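Prophage pi2 protein 01, integrase (Lactococcus lactis, PDB 3LYS) probably binds DNA as the N-terminal core-binding domain of a phage-family integrase, which would recombine prophage and host DNA. Local coordinates at residues 5-10 with 45-50. The protein carries 1 engineered substitution. Numbering follows the deposited sequence.
Sequences KQEISE and NVLISE
Asn45 lies beside Glu7 without a hydrogen bond, both side chains pointing the same way, with Glu7 OE1 3.7 Å from Asn45 OD1. Their amide and carboxylate planes stand 82° apart. Next, the O of Val46 accepts a hydrogen bond from Ile8 N at 2.8 Å. Glu7 CA makes a CA-H...O contact to Val46 O, 3.3 Å away. Val46 CB also meets the CG2 methyl of Ile8, 3.8 Å away. Leu47 sits opposite Glu7, and its CA-H contacts Gln6 O. Its CD2 lies near the CD of Lys5, whose bent chain runs past Leu47 to Ser49. Ile48 N donates the second backbone bond, 2.9 Å to Gln6 O. With CG1 anti to the backbone N in both (chi1 175° and -172°), Ile8 and Ile48 cross at about a right angle, and Ile8 CD1 touches Ile48 CD1 at 3.6 Å. Leu86 and Ile83 of helix 69-88 pack on Ile48 and Ile8, respectively. Ser49 OG lies 3.6 Å from Lys5 CD. The paired bonds around Glu7 and Leu47 form an isolated antiparallel beta bridge. It ties the N-cap of helix 8-19 to the loop between helices 26-42 and 53-64, within the helical SAM-like core-binding domain of phage integrases.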
ATOM      1  N   LYS A   5       0.728 -10.210 -12.171  1.00 70.40           N
ATOM      2  CA  LYS A   5       1.465 -11.153 -11.338  1.00 70.37           C
ATOM      3  C   LYS A   5       2.766 -10.507 -10.880  1.00 67.48           C
ATOM      4  O   LYS A   5       3.693 -10.322 -11.669  1.00 70.07           O
ATOM      5  CB  LYS A   5       1.757 -12.446 -12.119  1.00 71.45           C
ATOM      6  CG  LYS A   5       0.611 -13.458 -12.132  1.00 72.12           C
ATOM      7  CD  LYS A   5       0.310 -13.972 -10.720  1.00 72.52           C
ATOM      8  CE  LYS A   5      -0.732 -15.090 -10.727  1.00 72.59           C
ATOM      9  NZ  LYS A   5      -0.278 -16.283 -11.498  1.00 75.82           N
ATOM     10  N   GLN A   6       2.826 -10.157  -9.601  1.00 59.66           N
ATOM     11  CA  GLN A   6       4.017  -9.530  -9.053  1.00 53.13           C
ATOM     12  C   GLN A   6       3.844  -9.341  -7.534  1.00 53.50           C
ATOM     13  O   GLN A   6       2.733  -9.467  -7.011  1.00 56.71           O
ATOM     14  CB  GLN A   6       4.233  -8.187  -9.750  1.00 45.94           C
ATOM     15  CG  GLN A   6       5.592  -7.569  -9.545  1.00 43.42           C
ATOM     16  CD  GLN A   6       5.590  -6.103  -9.889  1.00 37.82           C
ATOM     17  OE1 GLN A   6       4.714  -5.630 -10.612  1.00 38.95           O
ATOM     18  NE2 GLN A   6       6.567  -5.370  -9.373  1.00 31.88           N
ATOM     19  N   GLU A   7       4.930  -9.055  -6.821  1.00 48.71           N
ATOM     20  CA  GLU A   7       4.828  -8.855  -5.381  1.00 45.54           C
ATOM     21  C   GLU A   7       4.329  -7.466  -5.096  1.00 40.83           C
ATOM     22  O   GLU A   7       4.745  -6.522  -5.741  1.00 38.72           O
ATOM     23  CB  GLU A   7       6.178  -9.003  -4.711  1.00 51.54           C
ATOM     24  CG  GLU A   7       6.846 -10.312  -5.002  1.00 59.20           C
ATOM     25  CD  GLU A   7       8.048 -10.545  -4.117  1.00 63.22           C
ATOM     26  OE1 GLU A   7       8.799 -11.502  -4.419  1.00 66.41           O
ATOM     27  OE2 GLU A   7       8.229  -9.781  -3.128  1.00 63.97           O
ATOM     28  N   ILE A   8       3.441  -7.334  -4.125  1.00 40.42           N
ATOM     29  CA  ILE A   8       2.923  -6.027  -3.775  1.00 36.44           C
ATOM     30  C   ILE A   8       4.065  -5.054  -3.496  1.00 36.93           C
ATOM     31  O   ILE A   8       4.067  -3.932  -4.004  1.00 34.60           O
ATOM     32  CB  ILE A   8       2.034  -6.119  -2.535  1.00 33.50           C
ATOM     33  CG1 ILE A   8       1.591  -4.725  -2.099  1.00 31.80           C
ATOM     34  CG2 ILE A   8       2.777  -6.831  -1.417  1.00 29.29           C
ATOM     35  CD1 ILE A   8       0.617  -4.091  -3.035  1.00 17.03           C
ATOM     36  N   SER A   9       5.037  -5.480  -2.692  1.00 41.70           N
ATOM     37  CA  SER A   9       6.169  -4.616  -2.343  1.00 44.32           C
ATOM     38  C   SER A   9       6.922  -4.164  -3.578  1.00 43.21           C
ATOM     39  O   SER A   9       7.096  -2.967  -3.808  1.00 44.48           O
ATOM     40  CB  SER A   9       7.127  -5.339  -1.378  1.00 47.63           C
ATOM     41  OG  SER A   9       7.449  -6.661  -1.819  1.00 52.54           O
ATOM     42  N   GLU A  10       7.346  -5.135  -4.381  1.00 42.11           N
ATOM     43  CA  GLU A  10       8.091  -4.867  -5.602  1.00 38.45           C
ATOM     44  C   GLU A  10       7.389  -3.866  -6.506  1.00 32.05           C
ATOM     45  O   GLU A  10       7.984  -2.894  -6.966  1.00 27.45           O
ATOM     46  CB  GLU A  10       8.310  -6.170  -6.349  1.00 41.06           C
ATOM     47  CG  GLU A  10       9.342  -6.053  -7.422  1.00 53.08           C
ATOM     48  CD  GLU A  10       9.642  -7.384  -8.053  1.00 62.39           C
ATOM     49  OE1 GLU A  10      10.043  -8.321  -7.322  1.00 66.51           O
ATOM     50  OE2 GLU A  10       9.477  -7.495  -9.288  1.00 69.88           O
ATOM     51  N   ASN A  45       6.488 -11.876   0.694  1.00 53.58           N
ATOM     52  CA  ASN A  45       6.266 -12.384  -0.649  1.00 50.35           C
ATOM     53  C   ASN A  45       4.814 -12.335  -1.106  1.00 49.27           C
ATOM     54  O   ASN A  45       4.387 -13.120  -1.955  1.00 49.68           O
ATOM     55  CB  ASN A  45       6.806 -13.803  -0.746  1.00 50.11           C
ATOM     56  CG  ASN A  45       8.282 -13.869  -0.453  1.00 48.75           C
ATOM     57  OD1 ASN A  45       9.088 -13.294  -1.172  1.00 47.11           O
ATOM     58  ND2 ASN A  45       8.646 -14.564   0.618  1.00 54.12           N
ATOM     59  N   VAL A  46       4.062 -11.389  -0.562  1.00 47.40           N
ATOM     60  CA  VAL A  46       2.657 -11.241  -0.913  1.00 43.47           C
ATOM     61  C   VAL A  46       2.457 -10.797  -2.369  1.00 41.21           C
ATOM     62  O   VAL A  46       2.942  -9.741  -2.778  1.00 38.87           O
ATOM     63  CB  VAL A  46       1.980 -10.224   0.025  1.00 43.38           C
ATOM     64  CG1 VAL A  46       0.479 -10.358  -0.068  1.00 43.01           C
ATOM     65  CG2 VAL A  46       2.469 -10.431   1.450  1.00 41.65           C
ATOM     66  N   LEU A  47       1.757 -11.615  -3.151  1.00 40.24           N
ATOM     67  CA  LEU A  47       1.486 -11.280  -4.548  1.00 37.91           C
ATOM     68  C   LEU A  47       0.233 -10.441  -4.664  1.00 37.13           C
ATOM     69  O   LEU A  47      -0.802 -10.747  -4.078  1.00 35.06           O
ATOM     70  CB  LEU A  47       1.310 -12.529  -5.402  1.00 33.36           C
ATOM     71  CG  LEU A  47       2.529 -12.941  -6.196  1.00 30.93           C
ATOM     72  CD1 LEU A  47       3.662 -13.269  -5.248  1.00 32.29           C
ATOM     73  CD2 LEU A  47       2.179 -14.129  -7.066  1.00 31.93           C
ATOM     74  N   ILE A  48       0.340  -9.381  -5.444  1.00 38.80           N
ATOM     75  CA  ILE A  48      -0.760  -8.462  -5.648  1.00 44.21           C
ATOM     76  C   ILE A  48      -2.074  -9.197  -5.997  1.00 46.34           C
ATOM     77  O   ILE A  48      -3.169  -8.783  -5.587  1.00 43.65           O
ATOM     78  CB  ILE A  48      -0.373  -7.474  -6.751  1.00 45.97           C
ATOM     79  CG1 ILE A  48      -1.414  -6.369  -6.868  1.00 49.51           C
ATOM     80  CG2 ILE A  48      -0.185  -8.217  -8.053  1.00 55.13           C
ATOM     81  CD1 ILE A  48      -1.330  -5.351  -5.766  1.00 52.05           C
ATOM     82  N   SER A  49      -1.964 -10.306  -6.728  1.00 48.61           N
ATOM     83  CA  SER A  49      -3.134 -11.085  -7.142  1.00 45.62           C
ATOM     84  C   SER A  49      -3.683 -12.005  -6.060  1.00 45.64           C
ATOM     85  O   SER A  49      -4.693 -12.675  -6.272  1.00 47.05           O
ATOM     86  CB  SER A  49      -2.792 -11.923  -8.370  1.00 42.55           C
ATOM     87  OG  SER A  49      -1.808 -12.874  -8.047  1.00 39.50           O
ATOM     88  N   GLU A  50      -3.017 -12.054  -4.911  1.00 47.19           N
ATOM     89  CA  GLU A  50      -3.464 -12.910  -3.809  1.00 46.37           C
ATOM     90  C   GLU A  50      -4.107 -12.065  -2.717  1.00 43.73           C
ATOM     91  O   GLU A  50      -4.887 -12.562  -1.913  1.00 44.44           O
ATOM     92  CB  GLU A  50      -2.288 -13.667  -3.200  1.00 50.71           C
ATOM     93  CG  GLU A  50      -1.569 -14.665  -4.099  1.00 58.28           C
ATOM     94  CD  GLU A  50      -0.195 -15.052  -3.518  1.00 65.44           C
ATOM     95  OE1 GLU A  50      -0.115 -15.346  -2.300  1.00 68.59           O
ATOM     96  OE2 GLU A  50       0.804 -15.064  -4.270  1.00 68.99           O
TER